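Local coordinates for 5-carboxymethyl-2-hydroxymuconate semialdehyde dehydrogenase (Thermus thermophilus, PDB 2D4E), which probably catalyses the NAD-dependent oxidation of 5-carboxymethyl-2-hydroxymuconate semialdehyde to the corresponding acid, as a member of the aldehyde dehydrogenase family, at residues C[403-408]-C[414-419]; C[324-329]-C[394-399]; C[71-76]-C[163-168]; C[78-83]-C[215-220]; C[56-61]-C[200-205]. All blocks are in the same frame, centred on the assembly; numbering follows the deposited sequence.

How the interactions relate
From the N terminus, strand 53-59 leads into helix 63-80, so interactions 5, 3 and 4 open one after another. The 71-76 to 163-168 contact closes first, wholly within the span from 56 to 205 that interaction 5 closes. Interaction 4, from 78-83 to 215-220, ends last and crosses both. Interactions 3 and 4 share helix 63-80 and touch through Ala76; with interaction 5 they tie N-terminal elements to the parallel, Rossmann-like sheet and its helices. Interactions 2 and 1 follow in series on neighbouring strands of the mixed sheet, interaction 1 lying about 42 Å from interaction 3, centre to centre, across the chain.

Interaction 1: residues C[403-408]-C[414-419]; sequences MKIAQE and VLVAIP
Val416 is the first residue along segment 414-419 of strand 414-420 to meet the short helix 404-407, and it does so with both of its methyl groups. CG1 stands between the backbone N and the carbonyl carbon (chi1 60°), which aims it at the helix backbone: Val416 CG1 lies 4.1 Å from Ala406 CA and also comes close to Ile405 O. The other methyl turns to the end of a longer neighbour, with Val416 CG2 4.0 Å from Ile405 CD1. Those two side chains cross obliquely, and the extended second torsion of Ile405 (chi2 170°) is what carries its CD1 out to the strand. Two residues on, Ile418 again directs its CB to the helix, and Ile418 CD1 reaches Ala406 CB at 4.2 Å. The methyl of Ala406 is therefore shared, since Ala406 CB is also 4.3 Å from Val416 CG1. With so small a residue at this point, the helix can approach until the CA atoms of Ala406 and Val416 are 6.5 Å apart. Every direct touch is of the van der Waals kind, and the carbonyl of Ile405, which lies beside the valine methyl, is hydrogen-bonded to Lys275. The same buried patch includes Phe397, which touches Ile405, and Leu312, which touches Ile418. A short helix that follows one strand in sequence and precedes its parallel neighbour in the sheet, with its apolar side pressed on the second strand, is the signature of a beta-alpha-beta unit, here made of strand 395-398, helix 404-407 and strand 414-420.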
# COMPACT_ATOMS: atom_id res chain seq x y z
N MET C 403 -2.55 -2.50 43.22
CA MET C 403 -2.78 -3.79 43.85
C MET C 403 -2.40 -4.94 42.94
O MET C 403 -2.42 -4.82 41.72
CB MET C 403 -4.24 -3.93 44.27
CG MET C 403 -4.63 -3.02 45.42
SD MET C 403 -6.36 -3.21 45.86
CE MET C 403 -6.42 -2.25 47.40
N LYS C 404 -2.05 -6.07 43.56
CA LYS C 404 -1.65 -7.26 42.83
C LYS C 404 -2.79 -7.76 41.93
O LYS C 404 -2.54 -8.21 40.81
CB LYS C 404 -1.23 -8.35 43.81
CG LYS C 404 -0.64 -9.59 43.16
CD LYS C 404 -0.28 -10.65 44.21
CE LYS C 404 0.83 -10.18 45.14
NZ LYS C 404 2.14 -10.07 44.45
N ILE C 405 -4.03 -7.70 42.40
CA ILE C 405 -5.15 -8.17 41.59
C ILE C 405 -5.42 -7.25 40.42
O ILE C 405 -6.17 -7.60 39.50
CB ILE C 405 -6.46 -8.32 42.41
CG1 ILE C 405 -6.86 -6.99 43.05
CG2 ILE C 405 -6.30 -9.41 43.45
CD1 ILE C 405 -8.25 -7.00 43.66
N ALA C 406 -4.82 -6.07 40.45
CA ALA C 406 -4.99 -5.11 39.36
C ALA C 406 -3.81 -5.23 38.39
O ALA C 406 -3.96 -5.00 37.19
CB ALA C 406 -5.06 -3.69 39.92
N GLN C 407 -2.65 -5.61 38.91
CA GLN C 407 -1.44 -5.73 38.12
C GLN C 407 -1.21 -7.09 37.45
O GLN C 407 -0.58 -7.16 36.40
CB GLN C 407 -0.22 -5.41 38.98
CG GLN C 407 -0.09 -3.94 39.38
CD GLN C 407 0.18 -3.05 38.19
OE1 GLN C 407 1.10 -3.31 37.40
NE2 GLN C 407 -0.60 -1.98 38.06
N GLU C 408 -1.71 -8.16 38.07
CA GLU C 408 -1.49 -9.48 37.51
C GLU C 408 -2.72 -10.10 36.89
O GLU C 408 -3.84 -9.91 37.37
CB GLU C 408 -0.94 -10.41 38.59
CG GLU C 408 0.35 -9.91 39.23
CD GLU C 408 0.98 -10.92 40.17
OE1 GLU C 408 1.95 -10.55 40.87
OE2 GLU C 408 0.53 -12.09 40.22
N VAL C 414 -13.07 -12.57 37.38
CA VAL C 414 -12.77 -11.66 38.49
C VAL C 414 -12.49 -10.26 37.97
O VAL C 414 -11.60 -10.06 37.14
CB VAL C 414 -11.53 -12.13 39.29
CG1 VAL C 414 -11.26 -11.16 40.43
CG2 VAL C 414 -11.74 -13.55 39.82
N LEU C 415 -13.24 -9.29 38.48
CA LEU C 415 -13.09 -7.90 38.05
C LEU C 415 -12.66 -7.00 39.20
O LEU C 415 -13.05 -7.21 40.35
CB LEU C 415 -14.42 -7.39 37.49
CG LEU C 415 -14.47 -5.92 37.04
CD1 LEU C 415 -13.66 -5.77 35.75
CD2 LEU C 415 -15.91 -5.50 36.80
N VAL C 416 -11.86 -6.00 38.87
CA VAL C 416 -11.42 -5.03 39.87
C VAL C 416 -11.78 -3.64 39.34
O VAL C 416 -11.33 -3.24 38.28
CB VAL C 416 -9.89 -5.12 40.16
CG1 VAL C 416 -9.08 -4.86 38.90
CG2 VAL C 416 -9.52 -4.12 41.25
N ALA C 417 -12.63 -2.94 40.09
CA ALA C 417 -13.08 -1.59 39.73
C ALA C 417 -12.18 -0.55 40.41
O ALA C 417 -11.93 -0.62 41.61
CB ALA C 417 -14.52 -1.40 40.17
N ILE C 418 -11.72 0.42 39.63
CA ILE C 418 -10.82 1.46 40.12
C ILE C 418 -11.30 2.83 39.66
O ILE C 418 -11.60 3.04 38.49
CB ILE C 418 -9.40 1.23 39.56
CG1 ILE C 418 -8.97 -0.21 39.84
CG2 ILE C 418 -8.42 2.21 40.18
CD1 ILE C 418 -7.82 -0.69 38.98
N PRO C 419 -11.39 3.80 40.60
CA PRO C 419 -11.84 5.15 40.27
C PRO C 419 -10.78 6.06 39.67
O PRO C 419 -9.58 5.83 39.84
CB PRO C 419 -12.32 5.68 41.62
CG PRO C 419 -11.31 5.09 42.55
CD PRO C 419 -11.23 3.65 42.05

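Interaction 2: residues C[324-329]-C[394-399]; sequences KVVERA and PTVFVG
Val396 of strand 395-398 faces Val326 and Ala329, two residues about one turn apart on helix 315-331, and its side chain carries most of the contact. From the strand backbone its CB points to the helix but stops short of it, so the touching is left to the two methyl groups. CG1 extends anti to the backbone N (chi1 -180°) and takes the branch nearer the start of the helical segment: Val396 CG1 is 4.2 Å from Val326 CG2, the two valines meeting at a slant. CG2, beside the backbone N, goes the other way along the helix and lies 4.0 Å from Ala329 CB. The fork of the valine thus spans about one helical turn, a methyl for each residue.

Ala329 also meets Pro394, just before the strand. Pro394 CB is 3.9 Å from Ala329 O and 4.4 Å from Ala329 CB, and the small alanine methyl goes with a close approach of the backbones, the CA atoms of Ala329 and Pro394 being 6.0 Å apart.

Phe298 of helix 286-298 also packs on Ala329 and Val396, and Leu371 of strand 369-372 on Val326, which add to the buried patch. Arg328, which takes no part, forms a salt bridge with Asp291 and a hydrogen bond to Phe513 O of the second subunit. The contact itself is almost wholly apolar, apart from the Pro394 ring resting near the carbonyl O of Ala329, so between these segments cohesion probably rests on shape and buried methyl groups.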
# COMPACT_ATOMS: atom_id res chain seq x y z
N LYS C 324 -24.21 -0.99 39.78
CA LYS C 324 -24.98 -1.68 38.75
C LYS C 324 -24.21 -2.86 38.17
O LYS C 324 -24.82 -3.85 37.75
CB LYS C 324 -25.38 -0.70 37.64
CG LYS C 324 -26.57 0.15 38.06
CD LYS C 324 -26.80 1.33 37.14
CE LYS C 324 -27.91 2.20 37.69
NZ LYS C 324 -27.97 3.51 37.00
N VAL C 325 -22.89 -2.77 38.14
CA VAL C 325 -22.08 -3.87 37.63
C VAL C 325 -22.23 -5.05 38.59
O VAL C 325 -22.39 -6.20 38.18
CB VAL C 325 -20.58 -3.48 37.53
CG1 VAL C 325 -19.74 -4.71 37.25
CG2 VAL C 325 -20.39 -2.45 36.41
N VAL C 326 -22.18 -4.74 39.89
CA VAL C 326 -22.31 -5.75 40.93
C VAL C 326 -23.63 -6.53 40.86
O VAL C 326 -23.64 -7.76 40.95
CB VAL C 326 -22.18 -5.12 42.34
CG1 VAL C 326 -22.43 -6.17 43.42
CG2 VAL C 326 -20.79 -4.52 42.50
N GLU C 327 -24.74 -5.82 40.70
CA GLU C 327 -26.04 -6.50 40.62
C GLU C 327 -26.15 -7.36 39.37
O GLU C 327 -26.75 -8.43 39.41
CB GLU C 327 -27.19 -5.48 40.66
CG GLU C 327 -27.34 -4.79 42.02
CD GLU C 327 -27.27 -5.78 43.19
OE1 GLU C 327 -28.08 -6.74 43.21
OE2 GLU C 327 -26.41 -5.60 44.09
N ARG C 328 -25.56 -6.91 38.27
CA ARG C 328 -25.59 -7.71 37.05
C ARG C 328 -24.77 -8.99 37.26
O ARG C 328 -25.19 -10.08 36.88
CB ARG C 328 -25.05 -6.89 35.87
CG ARG C 328 -26.01 -5.82 35.38
CD ARG C 328 -27.17 -6.42 34.60
NE ARG C 328 -26.71 -6.93 33.31
CZ ARG C 328 -26.53 -6.17 32.22
NH1 ARG C 328 -26.78 -4.87 32.26
NH2 ARG C 328 -26.05 -6.72 31.11
N ALA C 329 -23.60 -8.86 37.88
CA ALA C 329 -22.74 -10.01 38.15
C ALA C 329 -23.45 -10.99 39.08
O ALA C 329 -23.31 -12.21 38.95
CB ALA C 329 -21.43 -9.55 38.78
N PRO C 394 -19.02 -15.31 39.77
CA PRO C 394 -18.49 -14.09 39.15
C PRO C 394 -18.11 -13.19 40.33
O PRO C 394 -18.88 -13.03 41.27
CB PRO C 394 -19.69 -13.59 38.36
CG PRO C 394 -20.28 -14.88 37.85
CD PRO C 394 -20.24 -15.77 39.08
N THR C 395 -16.91 -12.62 40.27
CA THR C 395 -16.38 -11.81 41.36
C THR C 395 -16.04 -10.36 41.01
O THR C 395 -15.48 -10.08 39.95
CB THR C 395 -15.11 -12.50 41.92
OG1 THR C 395 -15.44 -13.84 42.30
CG2 THR C 395 -14.56 -11.75 43.14
N VAL C 396 -16.38 -9.44 41.91
CA VAL C 396 -16.10 -8.02 41.71
C VAL C 396 -15.47 -7.41 42.96
O VAL C 396 -16.00 -7.55 44.07
CB VAL C 396 -17.39 -7.20 41.42
CG1 VAL C 396 -17.03 -5.73 41.22
CG2 VAL C 396 -18.10 -7.73 40.19
N PHE C 397 -14.35 -6.72 42.76
CA PHE C 397 -13.62 -6.05 43.84
C PHE C 397 -13.57 -4.56 43.52
O PHE C 397 -13.71 -4.16 42.37
CB PHE C 397 -12.15 -6.48 43.91
CG PHE C 397 -11.90 -7.76 44.65
CD1 PHE C 397 -11.65 -8.94 43.96
CD2 PHE C 397 -11.83 -7.76 46.04
CE1 PHE C 397 -11.31 -10.11 44.63
CE2 PHE C 397 -11.49 -8.93 46.74
CZ PHE C 397 -11.22 -10.10 46.03
N VAL C 398 -13.36 -3.75 44.55
CA VAL C 398 -13.16 -2.32 44.37
C VAL C 398 -11.76 -2.19 44.94
O VAL C 398 -11.51 -2.59 46.08
CB VAL C 398 -14.12 -1.46 45.19
CG1 VAL C 398 -13.60 -0.03 45.24
CG2 VAL C 398 -15.50 -1.47 44.56
N GLY C 399 -10.82 -1.69 44.14
CA GLY C 399 -9.46 -1.57 44.64
C GLY C 399 -8.67 -0.43 44.03
O GLY C 399 -9.23 0.57 43.58

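Interaction 3: residues C[71-76]-C[163-168]; sequences KAAHEA and AGPVGI
Pro165 lays its ring against helix 63-80, with CB over the methyl of Ala73 and CG over the helix backbone. The proline stands just before strand 166-169, the middle strand of the five-stranded parallel sheet that forms the Rossmann-like NAD-binding fold of aldehyde dehydrogenases, and the helix packs beside that sheet. Two ring atoms do the work. Pro165 CB is 4.1 Å from Ala73 CB, a plain apolar touch, and the neighbouring Pro165 CG settles near the main chain of the helix, 4.0 Å from His74 CA. The CA atoms of Ala73 and Pro165 are 6.0 Å apart, a spacing that the short alanine side chain permits. His74 flanks the proline at the margin of the contact and rests on Leu241. Before the proline, Gly164 has backbone angles (phi 138°) at which a side chain would run into the preceding carbonyl and the CD of Pro165. Ala73 also packs on Val194 of strand 193-196 and on Asn223 of strand 222-224, so one alanine meets the sheet at two strands. Its carbonyl is part of the contact too: Ala73 O accepts a hydrogen bond from Thr192 OG1 and lies 3.9 Å from Pro165 CG.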
# COMPACT_ATOMS: atom_id res chain seq x y z
N LYS C 71 10.65 -33.38 11.13
CA LYS C 71 11.24 -33.93 9.92
C LYS C 71 10.18 -34.03 8.83
O LYS C 71 10.45 -33.77 7.66
CB LYS C 71 11.82 -35.32 10.18
CG LYS C 71 13.19 -35.32 10.83
CD LYS C 71 13.63 -36.72 11.20
CE LYS C 71 15.12 -36.77 11.48
NZ LYS C 71 15.55 -35.64 12.34
N ALA C 72 8.97 -34.40 9.22
CA ALA C 72 7.88 -34.52 8.27
C ALA C 72 7.51 -33.16 7.68
O ALA C 72 7.34 -33.02 6.47
CB ALA C 72 6.65 -35.17 8.94
N ALA C 73 7.39 -32.15 8.54
CA ALA C 73 7.04 -30.81 8.09
C ALA C 73 8.15 -30.28 7.18
O ALA C 73 7.88 -29.67 6.15
CB ALA C 73 6.87 -29.88 9.29
N HIS C 74 9.39 -30.53 7.58
CA HIS C 74 10.54 -30.07 6.80
C HIS C 74 10.58 -30.73 5.43
O HIS C 74 10.71 -30.06 4.41
CB HIS C 74 11.84 -30.38 7.55
CG HIS C 74 13.07 -30.08 6.75
ND1 HIS C 74 13.53 -28.80 6.54
CD2 HIS C 74 13.92 -30.90 6.08
CE1 HIS C 74 14.61 -28.84 5.78
NE2 HIS C 74 14.87 -30.10 5.48
N GLU C 75 10.46 -32.06 5.41
CA GLU C 75 10.50 -32.80 4.16
C GLU C 75 9.40 -32.37 3.21
O GLU C 75 9.63 -32.27 2.00
CB GLU C 75 10.41 -34.30 4.43
CG GLU C 75 10.72 -35.18 3.21
CD GLU C 75 9.53 -35.38 2.28
OE1 GLU C 75 9.73 -35.91 1.17
OE2 GLU C 75 8.39 -35.03 2.67
N ALA C 76 8.21 -32.11 3.75
CA ALA C 76 7.06 -31.70 2.94
C ALA C 76 7.08 -30.22 2.51
O ALA C 76 6.39 -29.84 1.57
CB ALA C 76 5.77 -32.01 3.68
N ALA C 163 8.28 -18.64 4.51
CA ALA C 163 9.42 -18.62 5.43
C ALA C 163 9.91 -19.98 5.93
O ALA C 163 11.10 -20.15 6.20
CB ALA C 163 9.10 -17.72 6.62
N GLY C 164 9.01 -20.95 6.05
CA GLY C 164 9.40 -22.28 6.52
C GLY C 164 8.43 -22.91 7.50
O GLY C 164 7.48 -22.26 7.93
N PRO C 165 8.64 -24.18 7.89
CA PRO C 165 7.77 -24.88 8.83
C PRO C 165 7.47 -24.04 10.08
O PRO C 165 8.35 -23.35 10.61
CB PRO C 165 8.55 -26.15 9.16
CG PRO C 165 9.27 -26.43 7.87
CD PRO C 165 9.75 -25.05 7.45
N VAL C 166 6.22 -24.10 10.55
CA VAL C 166 5.81 -23.34 11.71
C VAL C 166 5.37 -24.22 12.88
O VAL C 166 4.51 -25.08 12.73
CB VAL C 166 4.63 -22.39 11.36
CG1 VAL C 166 4.31 -21.48 12.55
CG2 VAL C 166 4.99 -21.55 10.13
N GLY C 167 5.97 -23.98 14.04
CA GLY C 167 5.61 -24.72 15.23
C GLY C 167 4.55 -23.86 15.91
O GLY C 167 4.84 -22.72 16.31
N ILE C 168 3.34 -24.39 16.01
CA ILE C 168 2.21 -23.67 16.60
C ILE C 168 1.87 -24.22 17.98
O ILE C 168 1.40 -25.36 18.11
CB ILE C 168 0.99 -23.76 15.63
CG1 ILE C 168 1.40 -23.17 14.27
CG2 ILE C 168 -0.22 -23.02 16.19
CD1 ILE C 168 0.34 -23.27 13.18

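Interaction 4: residues C[78-83]-C[215-220]; sequences QRWSRT and ADLPPG
This is a mainly apolar contact near the surface, in which Trp80, at the C-terminal end of helix 63-80, meets Leu217 and Pro218 of the loop between helix 203-214 and strand 222-224. The indole extends anti to its own backbone N (chi1 -179°), and its six-membered ring carries the touch. Trp80 CH2 lies 3.8 Å from Leu217 CD2, and the adjacent Trp80 CZ3 lies 3.9 Å from Pro218 CD, the proline and indole crossing at about a right angle. On one face of the ring Thr83 OG1 stands 4.3 Å above the plane, toward the rim. That hydroxyl is pinned because Thr83 OG1 donates to Trp80 O at 2.7 Å, in the carbonyl plane, and Thr83 N adds a second bond to the same oxygen, closing a type I turn. Arg79 NH2 is 4.3 Å from Pro219 O, too far for a bond, and its salt bridge is with Glu75. On the loop side, Asp216 ends helix 203-214 in a Schellman motif. The patch is wedged among several elements: Leu187 of helix 175-188 touches both Trp80 and Leu217, Arg88 touches Trp80 and Tyr91 touches Leu217, both from helix 85-101, and the loop leads on to strand 222-224.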
# COMPACT_ATOMS: atom_id res chain seq x y z
N GLN C 78 9.32 -28.51 1.00
CA GLN C 78 9.84 -28.38 -0.35
C GLN C 78 8.73 -28.37 -1.40
O GLN C 78 8.68 -27.48 -2.24
CB GLN C 78 10.83 -29.51 -0.65
CG GLN C 78 11.68 -29.94 0.56
CD GLN C 78 12.38 -28.77 1.25
OE1 GLN C 78 13.16 -28.04 0.62
NE2 GLN C 78 12.12 -28.60 2.54
N ARG C 79 7.83 -29.36 -1.34
CA ARG C 79 6.73 -29.46 -2.29
C ARG C 79 5.54 -28.55 -1.98
O ARG C 79 4.94 -27.98 -2.89
CB ARG C 79 6.21 -30.90 -2.36
CG ARG C 79 7.20 -31.94 -2.88
CD ARG C 79 6.55 -33.32 -2.90
NE ARG C 79 6.06 -33.73 -1.58
CZ ARG C 79 6.84 -34.12 -0.57
NH1 ARG C 79 8.16 -34.17 -0.73
NH2 ARG C 79 6.30 -34.45 0.60
N TRP C 80 5.20 -28.43 -0.71
CA TRP C 80 4.06 -27.60 -0.31
C TRP C 80 4.26 -26.13 -0.64
O TRP C 80 3.36 -25.47 -1.15
CB TRP C 80 3.78 -27.77 1.19
CG TRP C 80 2.60 -26.97 1.67
CD1 TRP C 80 2.63 -25.89 2.51
CD2 TRP C 80 1.22 -27.19 1.36
NE1 TRP C 80 1.36 -25.43 2.74
CE2 TRP C 80 0.47 -26.21 2.05
CE3 TRP C 80 0.55 -28.13 0.56
CZ2 TRP C 80 -0.92 -26.14 1.97
CZ3 TRP C 80 -0.84 -28.06 0.48
CH2 TRP C 80 -1.56 -27.07 1.18
N SER C 81 5.45 -25.61 -0.36
CA SER C 81 5.75 -24.20 -0.63
C SER C 81 5.83 -23.89 -2.12
O SER C 81 5.99 -22.74 -2.51
CB SER C 81 7.06 -23.80 0.04
OG SER C 81 8.16 -24.48 -0.54
N ARG C 82 5.71 -24.92 -2.96
CA ARG C 82 5.77 -24.70 -4.41
C ARG C 82 4.45 -25.04 -5.08
O ARG C 82 4.31 -24.90 -6.30
CB ARG C 82 6.90 -25.53 -5.03
CG ARG C 82 8.27 -25.17 -4.48
CD ARG C 82 9.39 -25.95 -5.16
NE ARG C 82 10.65 -25.80 -4.43
CZ ARG C 82 11.26 -24.64 -4.21
NH1 ARG C 82 10.74 -23.50 -4.67
NH2 ARG C 82 12.39 -24.60 -3.50
N THR C 83 3.47 -25.49 -4.30
CA THR C 83 2.16 -25.81 -4.83
C THR C 83 1.56 -24.50 -5.33
O THR C 83 1.92 -23.43 -4.85
CB THR C 83 1.23 -26.37 -3.75
OG1 THR C 83 1.14 -25.42 -2.68
CG2 THR C 83 1.77 -27.69 -3.22
N ALA C 215 -9.59 -33.78 4.34
CA ALA C 215 -9.47 -32.78 3.28
C ALA C 215 -8.37 -33.23 2.33
O ALA C 215 -8.14 -32.62 1.29
CB ALA C 215 -9.13 -31.41 3.87
N ASP C 216 -7.69 -34.30 2.72
CA ASP C 216 -6.61 -34.91 1.95
C ASP C 216 -5.35 -34.05 1.75
O ASP C 216 -4.74 -34.06 0.68
CB ASP C 216 -7.15 -35.37 0.59
CG ASP C 216 -6.15 -36.22 -0.19
OD1 ASP C 216 -5.48 -37.08 0.43
OD2 ASP C 216 -6.04 -36.04 -1.42
N LEU C 217 -4.96 -33.31 2.78
CA LEU C 217 -3.74 -32.50 2.69
C LEU C 217 -2.59 -33.47 2.45
O LEU C 217 -2.63 -34.61 2.93
CB LEU C 217 -3.47 -31.74 3.98
CG LEU C 217 -4.13 -30.40 4.30
CD1 LEU C 217 -3.55 -29.87 5.61
CD2 LEU C 217 -3.88 -29.40 3.17
N PRO C 218 -1.56 -33.06 1.69
CA PRO C 218 -0.44 -33.97 1.46
C PRO C 218 0.20 -34.37 2.78
O PRO C 218 0.19 -33.60 3.75
CB PRO C 218 0.49 -33.15 0.58
CG PRO C 218 -0.47 -32.34 -0.22
CD PRO C 218 -1.45 -31.87 0.83
N PRO C 219 0.78 -35.59 2.85
CA PRO C 219 1.43 -36.09 4.06
C PRO C 219 2.56 -35.17 4.50
O PRO C 219 3.37 -34.75 3.68
CB PRO C 219 1.97 -37.46 3.63
CG PRO C 219 1.10 -37.84 2.48
CD PRO C 219 0.93 -36.54 1.74
N GLY C 220 2.62 -34.87 5.79
CA GLY C 220 3.67 -34.03 6.31
C GLY C 220 3.36 -32.54 6.37
O GLY C 220 3.99 -31.81 7.12

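Interaction 5: residues C[56-61]-C[200-205]; sequences GVAARG and WSPFTA. With NA (sodium ion), chain I.
Phe203 drives the edge of its ring straight at the main chain of Gly56 and Val57, Gly56 having no side chain and the CB of Val57 pointing away. Phe203 CZ comes within 3.6 Å of Gly56 C, and a CB on that glycine would be crowded against the same ring atom. Next along the rim, Phe203 CE2 is 3.8 Å from Val57 O, which lies in the ring plane, so the slightly positive ring hydrogens probably favour this carbonyl. Having CG anti to the carbonyl carbon (chi1 -58°) brings the far end of the ring to strand 53-59, although the CB itself does not point there. Pro202 CG stands 4.2 Å above one face of the Phe203 ring, near its rim. Pro202 also meets the strand, Pro202 CG lying 3.9 Å from Ala58 CB. Were Phe203 replaced by an alanine, a gap would probably open beside Gly56 and the ring of Pro202 would lose its aromatic neighbour.

Just before this pair the chain binds sodium: Trp200 O is 2.5 Å from the ion, which a water, Ser46, Leu47 and Asp113 also bind. The side chain of Pro202 is about 9 Å from the bound NAD. The contact implies a close van der Waals fit beside the metal, apolar at Ala58 and Pro202, with the ring edge against main chain, while Phe203 N is held by Asp113, which also binds the ion.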
# COMPACT_ATOMS: atom_id res chain seq x y z
N GLY C 56 -11.04 -38.72 28.75
CA GLY C 56 -10.32 -39.64 27.90
C GLY C 56 -8.84 -39.38 28.07
O GLY C 56 -8.43 -38.68 29.00
N VAL C 57 -8.03 -39.94 27.17
CA VAL C 57 -6.59 -39.77 27.26
C VAL C 57 -5.99 -39.36 25.92
O VAL C 57 -6.57 -39.59 24.87
CB VAL C 57 -5.91 -41.08 27.75
CG1 VAL C 57 -6.52 -41.51 29.08
CG2 VAL C 57 -6.08 -42.18 26.71
N ALA C 58 -4.82 -38.73 25.98
CA ALA C 58 -4.12 -38.30 24.78
C ALA C 58 -2.68 -38.78 24.86
O ALA C 58 -2.10 -38.84 25.95
CB ALA C 58 -4.16 -36.78 24.67
N ALA C 59 -2.10 -39.13 23.71
CA ALA C 59 -0.71 -39.60 23.66
C ALA C 59 0.24 -38.57 24.26
O ALA C 59 0.14 -37.37 23.97
CB ALA C 59 -0.32 -39.90 22.22
N ARG C 60 1.17 -39.03 25.09
CA ARG C 60 2.13 -38.15 25.73
C ARG C 60 3.38 -38.04 24.88
O ARG C 60 4.32 -38.81 25.03
CB ARG C 60 2.47 -38.67 27.12
CG ARG C 60 3.38 -37.75 27.93
CD ARG C 60 3.47 -38.21 29.37
NE ARG C 60 4.37 -37.38 30.16
CZ ARG C 60 4.56 -37.52 31.46
NH1 ARG C 60 3.91 -38.45 32.14
NH2 ARG C 60 5.41 -36.72 32.10
N GLY C 61 3.39 -37.06 23.98
CA GLY C 61 4.52 -36.86 23.09
C GLY C 61 5.76 -36.25 23.71
O GLY C 61 5.67 -35.44 24.63
N TRP C 200 -4.41 -29.37 28.72
CA TRP C 200 -5.68 -29.41 29.46
C TRP C 200 -6.95 -29.56 28.61
O TRP C 200 -8.04 -29.69 29.16
CB TRP C 200 -5.81 -28.18 30.37
CG TRP C 200 -5.06 -28.30 31.66
CD1 TRP C 200 -4.52 -29.44 32.19
CD2 TRP C 200 -4.82 -27.26 32.62
NE1 TRP C 200 -3.96 -29.17 33.41
CE2 TRP C 200 -4.13 -27.85 33.70
CE3 TRP C 200 -5.12 -25.89 32.66
CZ2 TRP C 200 -3.74 -27.11 34.83
CZ3 TRP C 200 -4.73 -25.15 33.78
CH2 TRP C 200 -4.04 -25.77 34.85
N SER C 201 -6.80 -29.55 27.28
CA SER C 201 -7.94 -29.70 26.36
C SER C 201 -7.41 -30.13 24.98
O SER C 201 -7.60 -29.44 23.98
CB SER C 201 -8.70 -28.37 26.24
OG SER C 201 -7.84 -27.33 25.80
N PRO C 202 -6.77 -31.30 24.92
CA PRO C 202 -6.17 -31.90 23.73
C PRO C 202 -7.06 -32.49 22.64
O PRO C 202 -6.67 -32.52 21.47
CB PRO C 202 -5.27 -32.96 24.32
CG PRO C 202 -6.15 -33.51 25.41
CD PRO C 202 -6.76 -32.26 26.04
N PHE C 203 -8.24 -32.95 23.02
CA PHE C 203 -9.15 -33.61 22.08
C PHE C 203 -9.48 -32.93 20.76
O PHE C 203 -9.37 -33.55 19.70
CB PHE C 203 -10.44 -33.98 22.81
CG PHE C 203 -10.20 -34.86 24.00
CD1 PHE C 203 -10.82 -34.59 25.21
CD2 PHE C 203 -9.31 -35.92 23.92
CE1 PHE C 203 -10.55 -35.37 26.34
CE2 PHE C 203 -9.03 -36.70 25.04
CZ PHE C 203 -9.65 -36.42 26.25
N THR C 204 -9.91 -31.67 20.81
CA THR C 204 -10.27 -30.95 19.60
C THR C 204 -9.16 -30.93 18.53
O THR C 204 -9.46 -30.97 17.34
CB THR C 204 -10.65 -29.50 19.95
OG1 THR C 204 -11.75 -29.50 20.88
CG2 THR C 204 -11.06 -28.74 18.69
N ALA C 205 -7.90 -30.89 18.95
CA ALA C 205 -6.79 -30.86 18.01
C ALA C 205 -6.68 -32.18 17.23
O ALA C 205 -6.46 -32.18 16.02
CB ALA C 205 -5.48 -30.57 18.75
NA NA I . -10.14 -30.96 29.66
O HOH W 1 -9.18 -29.99 31.72